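Local structure of geranyltranstransferase (Campylobacter jejuni, 3NPK) at residues A[6-11]-A[61-66]; A[41-46]-A[71-76]; A[67-72]-A[180-185]. The protein probably catalyses the condensation of geranyl diphosphate with isopentenyl diphosphate to farnesyl diphosphate and pyrophosphate in isoprenoid biosynthesis. All blocks are in the same frame, centred on the assembly; numbering follows the deposited sequence.

Interaction 1: A[6-11]-A[61-66]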
loop_
_atom_site.group_PDB
_atom_site.type_symbol
_atom_site.label_atom_id
_atom_site.label_comp_id
_atom_site.label_asym_id
_atom_site.label_seq_id
_atom_site.Cartn_x
_atom_site.Cartn_y
_atom_site.Cartn_z
ATOM N N LYS A 6 6.749 24.636 5.923
ATOM C CA LYS A 6 6.487 23.797 7.087
ATOM C C LYS A 6 5.037 23.962 7.539
ATOM O O LYS A 6 4.306 22.974 7.727
ATOM C CB LYS A 6 7.429 24.173 8.229
ATOM C CG LYS A 6 7.120 23.501 9.541
ATOM C CD LYS A 6 8.068 24.001 10.628
ATOM C CE LYS A 6 8.108 23.046 11.806
ATOM N NZ LYS A 6 6.782 22.893 12.435
ATOM N N GLU A 7 4.623 25.217 7.713
ATOM C CA GLU A 7 3.275 25.497 8.190
ATOM C C GLU A 7 2.228 25.178 7.124
ATOM O O GLU A 7 1.151 24.662 7.431
ATOM C CB GLU A 7 3.156 26.945 8.670
ATOM C CG GLU A 7 3.971 27.209 9.929
ATOM C CD GLU A 7 3.743 26.149 11.013
ATOM O OE1 GLU A 7 2.567 25.819 11.307
ATOM O OE2 GLU A 7 4.743 25.644 11.572
ATOM N N LEU A 8 2.563 25.460 5.865
ATOM C CA LEU A 8 1.673 25.141 4.763
ATOM C C LEU A 8 1.351 23.654 4.761
ATOM O O LEU A 8 0.190 23.257 4.652
ATOM C CB LEU A 8 2.309 25.539 3.434
ATOM C CG LEU A 8 1.459 25.318 2.185
ATOM C CD1 LEU A 8 0.325 26.323 2.120
ATOM C CD2 LEU A 8 2.324 25.420 0.935
ATOM N N PHE A 9 2.383 22.819 4.873
ATOM C CA PHE A 9 2.147 21.374 4.899
ATOM C C PHE A 9 1.378 20.879 6.150
ATOM O O PHE A 9 0.466 20.048 6.048
ATOM C CB PHE A 9 3.431 20.561 4.751
ATOM C CG PHE A 9 3.156 19.100 4.714
ATOM C CD1 PHE A 9 2.492 18.553 3.616
ATOM C CD2 PHE A 9 3.429 18.286 5.811
ATOM C CE1 PHE A 9 2.153 17.210 3.578
ATOM C CE2 PHE A 9 3.101 16.935 5.781
ATOM C CZ PHE A 9 2.467 16.391 4.659
ATOM N N ILE A 10 1.731 21.389 7.325
ATOM C CA ILE A 10 0.984 21.009 8.520
ATOM C C ILE A 10 -0.507 21.339 8.380
ATOM O O ILE A 10 -1.367 20.534 8.727
ATOM C CB ILE A 10 1.552 21.688 9.767
ATOM C CG1 ILE A 10 2.930 21.092 10.079
ATOM C CG2 ILE A 10 0.602 21.490 10.962
ATOM C CD1 ILE A 10 3.718 21.870 11.100
ATOM N N HIS A 11 -0.810 22.530 7.873
ATOM C CA HIS A 11 -2.196 22.929 7.681
ATOM C C HIS A 11 -2.881 21.981 6.680
ATOM O O HIS A 11 -4.028 21.567 6.879
ATOM C CB HIS A 11 -2.231 24.381 7.201
ATOM C CG HIS A 11 -3.608 24.928 7.005
ATOM N ND1 HIS A 11 -4.378 25.397 8.048
ATOM C CD2 HIS A 11 -4.343 25.107 5.882
ATOM C CE1 HIS A 11 -5.535 25.830 7.577
ATOM N NE2 HIS A 11 -5.538 25.664 6.265
ATOM N N GLN A 61 -0.706 22.152 -5.512
ATOM C CA GLN A 61 -1.081 20.863 -6.073
ATOM C C GLN A 61 -0.140 19.778 -5.556
ATOM O O GLN A 61 -0.544 18.617 -5.405
ATOM C CB GLN A 61 -1.020 20.943 -7.601
ATOM C CG GLN A 61 -2.077 21.897 -8.180
ATOM C CD GLN A 61 -1.613 23.341 -8.340
ATOM O OE1 GLN A 61 -0.678 23.800 -7.689
ATOM N NE2 GLN A 61 -2.302 24.075 -9.200
ATOM N N ALA A 62 1.105 20.167 -5.276
ATOM C CA ALA A 62 2.114 19.237 -4.766
ATOM C C ALA A 62 1.861 18.797 -3.338
ATOM O O ALA A 62 2.446 17.809 -2.898
ATOM C CB ALA A 62 3.515 19.851 -4.876
ATOM N N LEU A 63 1.057 19.553 -2.594
ATOM C CA LEU A 63 0.837 19.214 -1.199
ATOM C C LEU A 63 0.275 17.804 -1.042
ATOM O O LEU A 63 0.621 17.114 -0.080
ATOM C CB LEU A 63 -0.091 20.234 -0.530
ATOM C CG LEU A 63 0.541 21.606 -0.294
ATOM C CD1 LEU A 63 -0.541 22.643 -0.012
ATOM C CD2 LEU A 63 1.595 21.598 0.806
ATOM N N ASP A 64 -0.580 17.375 -1.974
ATOM C CA ASP A 64 -1.148 16.021 -1.911
ATOM C C ASP A 64 -0.058 14.967 -2.115
ATOM O O ASP A 64 -0.147 13.867 -1.580
ATOM C CB ASP A 64 -2.222 15.800 -2.979
ATOM C CG ASP A 64 -3.543 16.460 -2.646
ATOM O OD1 ASP A 64 -3.784 16.791 -1.459
ATOM O OD2 ASP A 64 -4.356 16.628 -3.588
ATOM N N VAL A 65 0.967 15.293 -2.899
ATOM C CA VAL A 65 2.035 14.327 -3.151
ATOM C C VAL A 65 2.909 14.232 -1.902
ATOM O O VAL A 65 3.306 13.134 -1.491
ATOM C CB VAL A 65 2.872 14.720 -4.409
ATOM C CG1 VAL A 65 3.870 13.624 -4.748
ATOM C CG2 VAL A 65 1.947 14.979 -5.593
ATOM N N ALA A 66 3.190 15.376 -1.281
ATOM C CA ALA A 66 3.878 15.392 0.007
ATOM C C ALA A 66 3.088 14.596 1.045
ATOM O O ALA A 66 3.672 13.872 1.870
ATOM C CB ALA A 66 4.082 16.834 0.487
#
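Leu8 and Phe9 of 6-11 close over Leu63 and Ala66, one helical turn apart on 61-66, in a contact of mainly apolar side chains that also takes in the Leu63 carbonyl. The two leucines cross at about a right angle: the fork of Leu8, CG and CD2, sits against both methyls of Leu63, with CD2 of Leu8 3.9 Å from CD2 of Leu63. Phe9 reaches in beside them. Its CE1 touches CB of Ala66 at 3.7 Å, on a line oblique to the ring, while CD1 of Phe9 lies 4.2 Å from CD2 of Leu63. The carbonyl oxygen of Leu63 stands at the edge of the Phe9 ring and in its plane, 4.0 Å from CE1 of Phe9. Neither Leu8 nor Phe9 leaves its helix pointing at the partner; with CG anti to the backbone N in both (chi1 -177°), the ends of the two side chains come nearer to it. The axes of the two segments pass 10.4 Å apart and cross at -72°, and the backbones are closest at Phe9 and Leu63, whose CA atoms are 6.6 Å apart. Farther out, Phe9 meets His41 edge-to-face and rests on Gln45 and Leu48 of helix 42-54. The arrangement is a steeply crossed helix-helix packing, in which the N-terminal helix 5-14 lies across helix 59-80 of the all-helical polyprenyl synthetase fold.

Interaction 2: A[41-46]-A[71-76]. With PPV (pyrophosphate), chain C.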
loop_
_atom_site.group_PDB
_atom_site.type_symbol
_atom_site.label_atom_id
_atom_site.label_comp_id
_atom_site.label_asym_id
_atom_site.label_seq_id
_atom_site.Cartn_x
_atom_site.Cartn_y
_atom_site.Cartn_z
ATOM N N HIS A 41 8.356 16.022 9.175
ATOM C CA HIS A 41 7.943 16.124 7.763
ATOM C C HIS A 41 9.094 16.397 6.826
ATOM O O HIS A 41 8.926 17.094 5.825
ATOM C CB HIS A 41 6.885 17.200 7.539
ATOM C CG HIS A 41 5.684 17.056 8.407
ATOM N ND1 HIS A 41 5.156 15.836 8.779
ATOM C CD2 HIS A 41 4.896 17.996 8.973
ATOM C CE1 HIS A 41 4.098 16.035 9.549
ATOM N NE2 HIS A 41 3.920 17.336 9.680
ATOM N N PHE A 42 10.258 15.850 7.149
ATOM C CA PHE A 42 11.462 16.041 6.340
ATOM C C PHE A 42 11.214 15.619 4.886
ATOM O O PHE A 42 11.586 16.333 3.949
ATOM C CB PHE A 42 12.612 15.239 6.983
ATOM C CG PHE A 42 13.895 15.226 6.195
ATOM C CD1 PHE A 42 14.657 16.383 6.043
ATOM C CD2 PHE A 42 14.373 14.043 5.651
ATOM C CE1 PHE A 42 15.863 16.351 5.335
ATOM C CE2 PHE A 42 15.566 14.010 4.947
ATOM C CZ PHE A 42 16.308 15.158 4.788
ATOM N N ARG A 43 10.578 14.469 4.687
ATOM C CA ARG A 43 10.366 13.994 3.325
ATOM C C ARG A 43 9.409 14.909 2.552
ATOM O O ARG A 43 9.696 15.307 1.408
ATOM C CB ARG A 43 9.885 12.544 3.343
ATOM C CG ARG A 43 10.960 11.620 3.905
ATOM C CD ARG A 43 10.423 10.313 4.467
ATOM N NE ARG A 43 11.489 9.540 5.115
ATOM C CZ ARG A 43 11.965 9.777 6.339
ATOM N NH1 ARG A 43 11.463 10.758 7.080
ATOM N NH2 ARG A 43 12.947 9.020 6.837
ATOM N N ALA A 44 8.273 15.238 3.158
ATOM C CA ALA A 44 7.372 16.233 2.571
ATOM C C ALA A 44 8.118 17.518 2.214
ATOM O O ALA A 44 7.943 18.069 1.122
ATOM C CB ALA A 44 6.226 16.552 3.539
ATOM N N GLN A 45 8.944 18.006 3.134
ATOM C CA GLN A 45 9.637 19.278 2.914
ATOM C C GLN A 45 10.686 19.224 1.805
ATOM O O GLN A 45 10.873 20.211 1.069
ATOM C CB GLN A 45 10.228 19.827 4.213
ATOM C CG GLN A 45 9.145 20.193 5.251
ATOM C CD GLN A 45 8.109 21.139 4.665
ATOM O OE1 GLN A 45 8.439 22.002 3.856
ATOM N NE2 GLN A 45 6.853 20.970 5.055
ATOM N N LEU A 46 11.364 18.086 1.659
ATOM C CA LEU A 46 12.275 17.917 0.522
ATOM C C LEU A 46 11.515 18.043 -0.791
ATOM O O LEU A 46 11.942 18.761 -1.699
ATOM C CB LEU A 46 12.973 16.560 0.578
ATOM C CG LEU A 46 14.042 16.391 1.661
ATOM C CD1 LEU A 46 14.459 14.937 1.664
ATOM C CD2 LEU A 46 15.233 17.314 1.405
ATOM N N PHE A 71 2.137 9.750 4.514
ATOM C CA PHE A 71 1.285 8.593 4.829
ATOM C C PHE A 71 2.131 7.321 4.809
ATOM O O PHE A 71 2.003 6.475 5.697
ATOM C CB PHE A 71 0.123 8.438 3.837
ATOM C CG PHE A 71 -1.049 9.384 4.068
ATOM C CD1 PHE A 71 -1.016 10.385 5.029
ATOM C CD2 PHE A 71 -2.176 9.267 3.283
ATOM C CE1 PHE A 71 -2.109 11.242 5.207
ATOM C CE2 PHE A 71 -3.268 10.111 3.440
ATOM C CZ PHE A 71 -3.232 11.103 4.408
ATOM N N ILE A 72 2.962 7.162 3.780
ATOM C CA ILE A 72 3.829 5.991 3.700
ATOM C C ILE A 72 4.759 5.977 4.885
ATOM O O ILE A 72 4.935 4.950 5.531
ATOM C CB ILE A 72 4.695 6.013 2.418
ATOM C CG1 ILE A 72 3.813 5.721 1.201
ATOM C CG2 ILE A 72 5.916 5.044 2.537
ATOM C CD1 ILE A 72 3.247 4.313 1.184
ATOM N N HIS A 73 5.384 7.112 5.159
ATOM C CA HIS A 73 6.347 7.155 6.244
ATOM C C HIS A 73 5.682 6.806 7.582
ATOM O O HIS A 73 6.210 6.012 8.371
ATOM C CB HIS A 73 7.030 8.517 6.270
ATOM C CG HIS A 73 8.054 8.639 7.343
ATOM N ND1 HIS A 73 7.998 9.596 8.330
ATOM C CD2 HIS A 73 9.150 7.889 7.600
ATOM C CE1 HIS A 73 9.038 9.451 9.135
ATOM N NE2 HIS A 73 9.741 8.411 8.722
ATOM N N THR A 74 4.526 7.409 7.843
ATOM C CA THR A 74 3.821 7.126 9.092
ATOM C C THR A 74 3.390 5.663 9.194
ATOM O O THR A 74 3.531 5.049 10.268
ATOM C CB THR A 74 2.633 8.088 9.278
ATOM O OG1 THR A 74 3.141 9.406 9.492
ATOM C CG2 THR A 74 1.763 7.695 10.480
ATOM N N TYR A 75 2.873 5.090 8.102
ATOM C CA TYR A 75 2.489 3.668 8.155
ATOM C C TYR A 75 3.711 2.821 8.540
ATOM O O TYR A 75 3.621 1.904 9.367
ATOM C CB TYR A 75 1.813 3.179 6.852
ATOM C CG TYR A 75 2.574 2.094 6.094
ATOM C CD1 TYR A 75 2.655 0.791 6.585
ATOM C CD2 TYR A 75 3.187 2.373 4.873
ATOM C CE1 TYR A 75 3.352 -0.188 5.909
ATOM C CE2 TYR A 75 3.873 1.387 4.176
ATOM C CZ TYR A 75 3.962 0.118 4.704
ATOM O OH TYR A 75 4.654 -0.876 4.049
ATOM N N SER A 76 4.871 3.167 7.994
ATOM C CA SER A 76 6.057 2.357 8.239
ATOM C C SER A 76 6.463 2.424 9.703
ATOM O O SER A 76 6.911 1.424 10.272
ATOM C CB SER A 76 7.213 2.769 7.308
ATOM O OG SER A 76 7.875 3.947 7.739
HETATM O O11 PPV C . 12.316 8.726 11.501
HETATM P P1 PPV C . 12.135 10.366 11.471
HETATM O O21 PPV C . 13.402 11.123 12.199
HETATM O O31 PPV C . 12.052 10.844 10.090
HETATM O OPP PPV C . 10.806 10.663 12.386
HETATM P P2 PPV C . 9.616 11.766 12.158
HETATM O O12 PPV C . 8.692 11.546 13.506
HETATM O O22 PPV C . 8.692 11.360 10.883
HETATM O O32 PPV C . 10.134 13.143 12.093
#
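The guanidinium of Arg43 lies flat on one face of the His73 ring, the planes 13° apart and the centres separated by 3.8 Å. The overlap is offset: NH1 of Arg43 stands above the rim of the imidazole, and CZ and NE of Arg43 continue across the same ring. Pyrophosphate meets the guanidinium at its edge. There, in the guanidinium plane, NH1 of Arg43 donates to O31 of the pyrophosphate over 3.1 Å, with an N-H...O angle of 160°. Arg43 spans the gap with its chain extended from CG to NE, and the two side chains cross at about a right angle. Arg43 ends a Gly-Gly-Lys-x-x-Arg sequence, and together with His73 and Arg92 this basic cluster is consistent with the isopentenyl diphosphate site of the polyprenyl synthetases, in the cavity of their helical bundle. Arg92 NH2 and Lys40 N also bind the pyrophosphate, and His73, Gly39 and Tyr282 belong to the same pocket. The backbones stay well separated, the CA atoms of Arg43 and His73 being 8.5 Å apart. One turn beyond the histidine, Ser76 OG donates to the carbonyl O of His73 at 2.7 Å, tilted 22° from the carbonyl plane. Leu178 of helix 164-189 packs on Arg43; Thr74 OG1 is hydrogen-bonded to Arg92 NH1, next to the Arg92 NH2 that binds the ligand.

Interaction 3: A[67-72]-A[180-185]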
loop_
_atom_site.group_PDB
_atom_site.type_symbol
_atom_site.label_atom_id
_atom_site.label_comp_id
_atom_site.label_asym_id
_atom_site.label_seq_id
_atom_site.Cartn_x
_atom_site.Cartn_y
_atom_site.Cartn_z
ATOM N N LEU A 67 1.762 14.736 1.019
ATOM C CA LEU A 67 0.902 14.008 1.946
ATOM C C LEU A 67 1.050 12.494 1.770
ATOM O O LEU A 67 1.179 11.753 2.755
ATOM C CB LEU A 67 -0.554 14.417 1.746
ATOM C CG LEU A 67 -1.517 13.959 2.845
ATOM C CD1 LEU A 67 -1.081 14.564 4.173
ATOM C CD2 LEU A 67 -2.924 14.402 2.486
ATOM N N ALA A 68 1.058 12.036 0.522
ATOM C CA ALA A 68 1.244 10.615 0.235
ATOM C C ALA A 68 2.561 10.093 0.831
ATOM O O ALA A 68 2.596 8.993 1.414
ATOM C CB ALA A 68 1.211 10.376 -1.263
ATOM N N LEU A 69 3.638 10.871 0.682
ATOM C CA LEU A 69 4.936 10.511 1.257
ATOM C C LEU A 69 4.854 10.342 2.760
ATOM O O LEU A 69 5.384 9.366 3.307
ATOM C CB LEU A 69 5.989 11.567 0.943
ATOM C CG LEU A 69 6.711 11.464 -0.383
ATOM C CD1 LEU A 69 7.440 12.790 -0.626
ATOM C CD2 LEU A 69 7.671 10.280 -0.383
ATOM N N GLU A 70 4.186 11.283 3.427
ATOM C CA GLU A 70 4.083 11.209 4.879
ATOM C C GLU A 70 3.130 10.093 5.338
ATOM O O GLU A 70 3.326 9.524 6.420
ATOM C CB GLU A 70 3.721 12.577 5.468
ATOM C CG GLU A 70 4.832 13.586 5.227
ATOM C CD GLU A 70 6.136 13.299 6.002
ATOM O OE1 GLU A 70 6.106 12.709 7.113
ATOM O OE2 GLU A 70 7.205 13.693 5.498
ATOM N N PHE A 71 2.137 9.750 4.514
ATOM C CA PHE A 71 1.285 8.593 4.829
ATOM C C PHE A 71 2.131 7.321 4.809
ATOM O O PHE A 71 2.003 6.475 5.697
ATOM C CB PHE A 71 0.123 8.438 3.837
ATOM C CG PHE A 71 -1.049 9.384 4.068
ATOM C CD1 PHE A 71 -1.016 10.385 5.029
ATOM C CD2 PHE A 71 -2.176 9.267 3.283
ATOM C CE1 PHE A 71 -2.109 11.242 5.207
ATOM C CE2 PHE A 71 -3.268 10.111 3.440
ATOM C CZ PHE A 71 -3.232 11.103 4.408
ATOM N N ILE A 72 2.962 7.162 3.780
ATOM C CA ILE A 72 3.829 5.991 3.700
ATOM C C ILE A 72 4.759 5.977 4.885
ATOM O O ILE A 72 4.935 4.950 5.531
ATOM C CB ILE A 72 4.695 6.013 2.418
ATOM C CG1 ILE A 72 3.813 5.721 1.201
ATOM C CG2 ILE A 72 5.916 5.044 2.537
ATOM C CD1 ILE A 72 3.247 4.313 1.184
ATOM N N ALA A 180 15.452 9.773 -1.198
ATOM C CA ALA A 180 15.734 10.023 -2.617
ATOM C C ALA A 180 14.437 10.158 -3.425
ATOM O O ALA A 180 14.307 11.022 -4.310
ATOM C CB ALA A 180 16.607 8.893 -3.188
ATOM N N ALA A 181 13.465 9.304 -3.123
ATOM C CA ALA A 181 12.180 9.365 -3.822
ATOM C C ALA A 181 11.476 10.703 -3.596
ATOM O O ALA A 181 10.868 11.243 -4.506
ATOM C CB ALA A 181 11.271 8.213 -3.382
ATOM N N ALA A 182 11.551 11.240 -2.381
ATOM C CA ALA A 182 10.898 12.513 -2.108
ATOM C C ALA A 182 11.449 13.597 -3.023
ATOM O O ALA A 182 10.694 14.379 -3.614
ATOM C CB ALA A 182 11.099 12.899 -0.658
ATOM N N LEU A 183 12.774 13.654 -3.134
ATOM C CA LEU A 183 13.421 14.624 -4.022
ATOM C C LEU A 183 13.053 14.364 -5.484
ATOM O O LEU A 183 12.686 15.299 -6.204
ATOM C CB LEU A 183 14.937 14.580 -3.844
ATOM C CG LEU A 183 15.403 15.170 -2.516
ATOM C CD1 LEU A 183 16.837 14.731 -2.167
ATOM C CD2 LEU A 183 15.285 16.708 -2.525
ATOM N N LYS A 184 13.132 13.103 -5.921
ATOM C CA LYS A 184 12.839 12.780 -7.322
ATOM C C LYS A 184 11.377 13.093 -7.668
ATOM O O LYS A 184 11.075 13.578 -8.753
ATOM C CB LYS A 184 13.142 11.310 -7.639
ATOM C CG LYS A 184 12.983 10.993 -9.141
ATOM C CD LYS A 184 13.417 9.607 -9.501
ATOM C CE LYS A 184 13.273 9.408 -11.024
ATOM N NZ LYS A 184 13.605 8.043 -11.468
HETATM N N MSE A 185 10.473 12.826 -6.736
HETATM C CA MSE A 185 9.066 13.128 -6.952
HETATM C C MSE A 185 8.834 14.642 -7.123
HETATM O O MSE A 185 8.004 15.066 -7.943
HETATM C CB MSE A 185 8.234 12.555 -5.804
HETATM C CG MSE A 185 8.190 11.033 -5.894
HETATM SE SE MSE A 185 7.478 10.148 -4.320
HETATM C CE MSE A 185 5.583 10.406 -4.679
#
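Leu69 makes nearly all of this contact from 67-72, one methyl branch for each of two residues, Ala182 and Met185, that stand a turn apart on 180-185. Between carbon atoms, CD1 of Leu69 meets CB of Ala182 at 3.7 Å and lies 3.8 Å from CA of Ala182, so the methyl rests on the backbone of the facing helix as well as on its small side chain. Ala182 CB is not aimed at 67-72, and Leu69 makes the reach; CA of Leu69 and CA of Ala182, at 7.1 Å, are the closest CA pair. The second contact is with selenium. Met185 is a selenomethionine, and its SE lies 3.9 Å from CD2 of Leu69. The Leu69 and Met185 side chains run alongside one another, heading in opposite directions, rather than meeting end on. A bend at the end of the Met185 chain (chi3 80°) turns CE off the line of the chain, and it comes to lie against Val65, one turn before Leu69. Both sides of the contact are buried. Leu47 of helix 42-54 packs on Leu69 and Met185 alike, while Leu138 and Thr137 of helix 128-142 approach the same two residues respectively. This is interior helix-helix packing, joining helices 59-80 and 164-189 in the core of the all-helical polyprenyl synthetase fold.

In the fold
Helix 59-80 runs through all three interactions, with 61-66 first, then 67-72, which shares Phe71 and Ile72 with 71-76, the segment nearest the pyrophosphate. Interaction 2 holds the ligand. The side chain of Phe9 in interaction 1 is about 9 Å from the bound pyrophosphate. The side chain of Leu69 in interaction 3 is about 10 Å from the pyrophosphate. The centres of interactions 2 and 3 are about 6 Å apart, and that of interaction 1 is about 11 Å from each. Glu70 OE2 of 67-72 lies 3.0 Å from Ala44 N, a probable hydrogen bond tying interaction 3 to the helix that carries Arg43. Interaction 1 meets that helix where Ala66 CB packs 3.7 Å from Ala44 CB.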